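Local coordinates for protein transcription factor SKN7 (Chaetomium thermophilum, PDB 5D5W) that probably acts as a trimeric transcription factor of an osmotic and oxidative stress response, binding specific DNA through its HSF-type domain, at residues Glu36-Thr39 with Lys40-Pro44. Residues are numbered along the deposited sequence; the frame is centred on the assembly and turned at random.
Sequences EKFT and KTILP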
ATOM      1  N   GLU B  36      -4.220  -4.739   7.356  1.00 87.62           N
ATOM      2  CA  GLU B  36      -4.656  -6.108   7.106  1.00 90.09           C
ATOM      3  C   GLU B  36      -6.168  -6.164   6.951  1.00 84.86           C
ATOM      4  O   GLU B  36      -6.669  -6.478   5.879  1.00 82.97           O
ATOM      5  CB  GLU B  36      -4.239  -7.026   8.262  1.00100.76           C
ATOM      6  CG  GLU B  36      -2.766  -7.392   8.279  1.00107.24           C
ATOM      7  CD  GLU B  36      -1.848  -6.271   8.746  1.00113.23           C
ATOM      8  OE1 GLU B  36      -0.969  -5.861   7.949  1.00121.09           O
ATOM      9  OE2 GLU B  36      -2.007  -5.804   9.898  1.00111.64           O
ATOM     10  N   LYS B  37      -6.891  -5.836   8.022  1.00 81.88           N
ATOM     11  CA  LYS B  37      -8.342  -6.034   8.060  1.00 74.29           C
ATOM     12  C   LYS B  37      -9.111  -4.993   7.247  1.00 68.78           C
ATOM     13  O   LYS B  37     -10.129  -5.328   6.643  1.00 64.96           O
ATOM     14  CB  LYS B  37      -8.856  -6.051   9.499  1.00 78.02           C
ATOM     15  CG  LYS B  37     -10.192  -6.774   9.641  1.00 84.28           C
ATOM     16  CD  LYS B  37     -10.882  -6.485  10.972  1.00 87.99           C
ATOM     17  CE  LYS B  37     -12.345  -6.922  10.953  1.00 89.58           C
ATOM     18  NZ  LYS B  37     -13.217  -6.114  11.858  1.00 86.77           N
ATOM     19  N   PHE B  38      -8.633  -3.746   7.229  1.00 61.48           N
ATOM     20  CA  PHE B  38      -9.276  -2.674   6.443  1.00 59.52           C
ATOM     21  C   PHE B  38      -9.200  -2.924   4.940  1.00 57.49           C
ATOM     22  O   PHE B  38     -10.206  -2.873   4.227  1.00 56.95           O
ATOM     23  CB  PHE B  38      -8.640  -1.309   6.741  1.00 59.11           C
ATOM     24  CG  PHE B  38      -9.107  -0.228   5.816  1.00 62.87           C
ATOM     25  CD1 PHE B  38     -10.406   0.231   5.886  1.00 62.58           C
ATOM     26  CD2 PHE B  38      -8.267   0.298   4.845  1.00 63.13           C
ATOM     27  CE1 PHE B  38     -10.854   1.218   5.028  1.00 63.70           C
ATOM     28  CE2 PHE B  38      -8.715   1.282   3.981  1.00 63.06           C
ATOM     29  CZ  PHE B  38     -10.009   1.744   4.074  1.00 62.94           C
ATOM     30  N   THR B  39      -7.983  -3.172   4.473  1.00 60.49           N
ATOM     31  CA  THR B  39      -7.713  -3.406   3.063  1.00 59.74           C
ATOM     32  C   THR B  39      -8.433  -4.653   2.576  1.00 64.83           C
ATOM     33  O   THR B  39      -9.084  -4.625   1.541  1.00 72.92           O
ATOM     34  CB  THR B  39      -6.200  -3.552   2.814  1.00 57.52           C
ATOM     35  OG1 THR B  39      -5.543  -2.314   3.114  1.00 54.68           O
ATOM     36  CG2 THR B  39      -5.908  -3.921   1.391  1.00 60.90           C
ATOM     37  N   LYS B  40      -8.347  -5.740   3.331  1.00 66.18           N
ATOM     38  CA  LYS B  40      -8.809  -7.025   2.825  1.00 67.36           C
ATOM     39  C   LYS B  40     -10.302  -7.248   3.069  1.00 65.51           C
ATOM     40  O   LYS B  40     -10.937  -7.971   2.316  1.00 63.42           O
ATOM     41  CB  LYS B  40      -7.990  -8.168   3.431  1.00 76.92           C
ATOM     42  CG  LYS B  40      -6.481  -7.932   3.471  1.00 84.25           C
ATOM     43  CD  LYS B  40      -5.745  -8.348   2.207  1.00 91.89           C
ATOM     44  CE  LYS B  40      -4.317  -7.797   2.219  1.00 99.44           C
ATOM     45  NZ  LYS B  40      -3.266  -8.779   1.812  1.00104.89           N
ATOM     46  N   THR B  41     -10.866  -6.625   4.102  1.00 68.83           N
ATOM     47  CA  THR B  41     -12.253  -6.898   4.508  1.00 69.76           C
ATOM     48  C   THR B  41     -13.223  -5.755   4.231  1.00 65.77           C
ATOM     49  O   THR B  41     -14.323  -5.979   3.738  1.00 67.15           O
ATOM     50  CB  THR B  41     -12.330  -7.201   6.017  1.00 74.40           C
ATOM     51  OG1 THR B  41     -11.332  -8.169   6.367  1.00 76.89           O
ATOM     52  CG2 THR B  41     -13.712  -7.718   6.401  1.00 78.64           C
ATOM     53  N   ILE B  42     -12.810  -4.535   4.560  1.00 65.81           N
ATOM     54  CA  ILE B  42     -13.691  -3.361   4.517  1.00 63.88           C
ATOM     55  C   ILE B  42     -13.635  -2.631   3.168  1.00 64.02           C
ATOM     56  O   ILE B  42     -14.676  -2.271   2.599  1.00 64.15           O
ATOM     57  CB  ILE B  42     -13.348  -2.396   5.665  1.00 61.84           C
ATOM     58  CG1 ILE B  42     -13.466  -3.133   7.003  1.00 60.83           C
ATOM     59  CG2 ILE B  42     -14.279  -1.194   5.645  1.00 63.78           C
ATOM     60  CD1 ILE B  42     -12.737  -2.471   8.147  1.00 61.00           C
ATOM     61  N   LEU B  43     -12.433  -2.421   2.640  1.00 60.39           N
ATOM     62  CA  LEU B  43     -12.321  -1.823   1.307  1.00 59.64           C
ATOM     63  C   LEU B  43     -13.226  -2.517   0.293  1.00 59.22           C
ATOM     64  O   LEU B  43     -13.994  -1.849  -0.384  1.00 63.23           O
ATOM     65  CB  LEU B  43     -10.874  -1.813   0.804  1.00 58.47           C
ATOM     66  CG  LEU B  43     -10.046  -0.580   1.139  1.00 57.44           C
ATOM     67  CD1 LEU B  43      -8.669  -0.703   0.504  1.00 57.94           C
ATOM     68  CD2 LEU B  43     -10.747   0.690   0.668  1.00 58.56           C
ATOM     69  N   PRO B  44     -13.169  -3.858   0.206  1.00 61.65           N
ATOM     70  CA  PRO B  44     -13.993  -4.543  -0.793  1.00 62.58           C
ATOM     71  C   PRO B  44     -15.491  -4.523  -0.498  1.00 69.35           C
ATOM     72  O   PRO B  44     -16.297  -4.733  -1.416  1.00 69.73           O
ATOM     73  CB  PRO B  44     -13.476  -5.990  -0.768  1.00 61.59           C
ATOM     74  CG  PRO B  44     -12.317  -6.019   0.167  1.00 60.34           C
ATOM     75  CD  PRO B  44     -12.425  -4.815   1.041  1.00 61.07           C
TER
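Phe38 and Leu43 carry the side-chain part of this one-helix contact. Leu43 sets its CG over one face of the phenyl ring, 4.1 Å from the centroid, in a CH-pi contact, while its CD2 reaches Phe38 CZ at 3.6 Å. The Phe38 ring leans toward the following turn because chi1 (171°) sets CG anti to the backbone N, and its CD1 also meets Ile42 CB at 4.0 Å.

The backbone bonds explain why Leu43, five residues on, lies there. Leu43 N donates to Phe38 O at 2.8 Å, an almost straight bond (170°), and Ile42 N gives the same oxygen a weak second one. That i-to-i+5 bond marks a wider pi-type turn. Lys37 O is shared in the same way: Thr41 N bonds to it at 2.9 Å, from above the carbonyl plane, and Ile42 N weakly. At Pro44, which has no N-H, the helix kinks.

Were Phe38 an alanine, Leu43 CG would probably face a gap and Ile42 would lose its aromatic neighbour.

Lys40 NZ makes a salt bridge with Asp81 OD2 of the second subunit. In the HSF-type winged helix-turn-helix, helix 35-46 precedes the recognition helix, 52-61; Phe38 packs on Met11 of helix 3-12 and, edge-to-face, on Phe55 of helix 52-61.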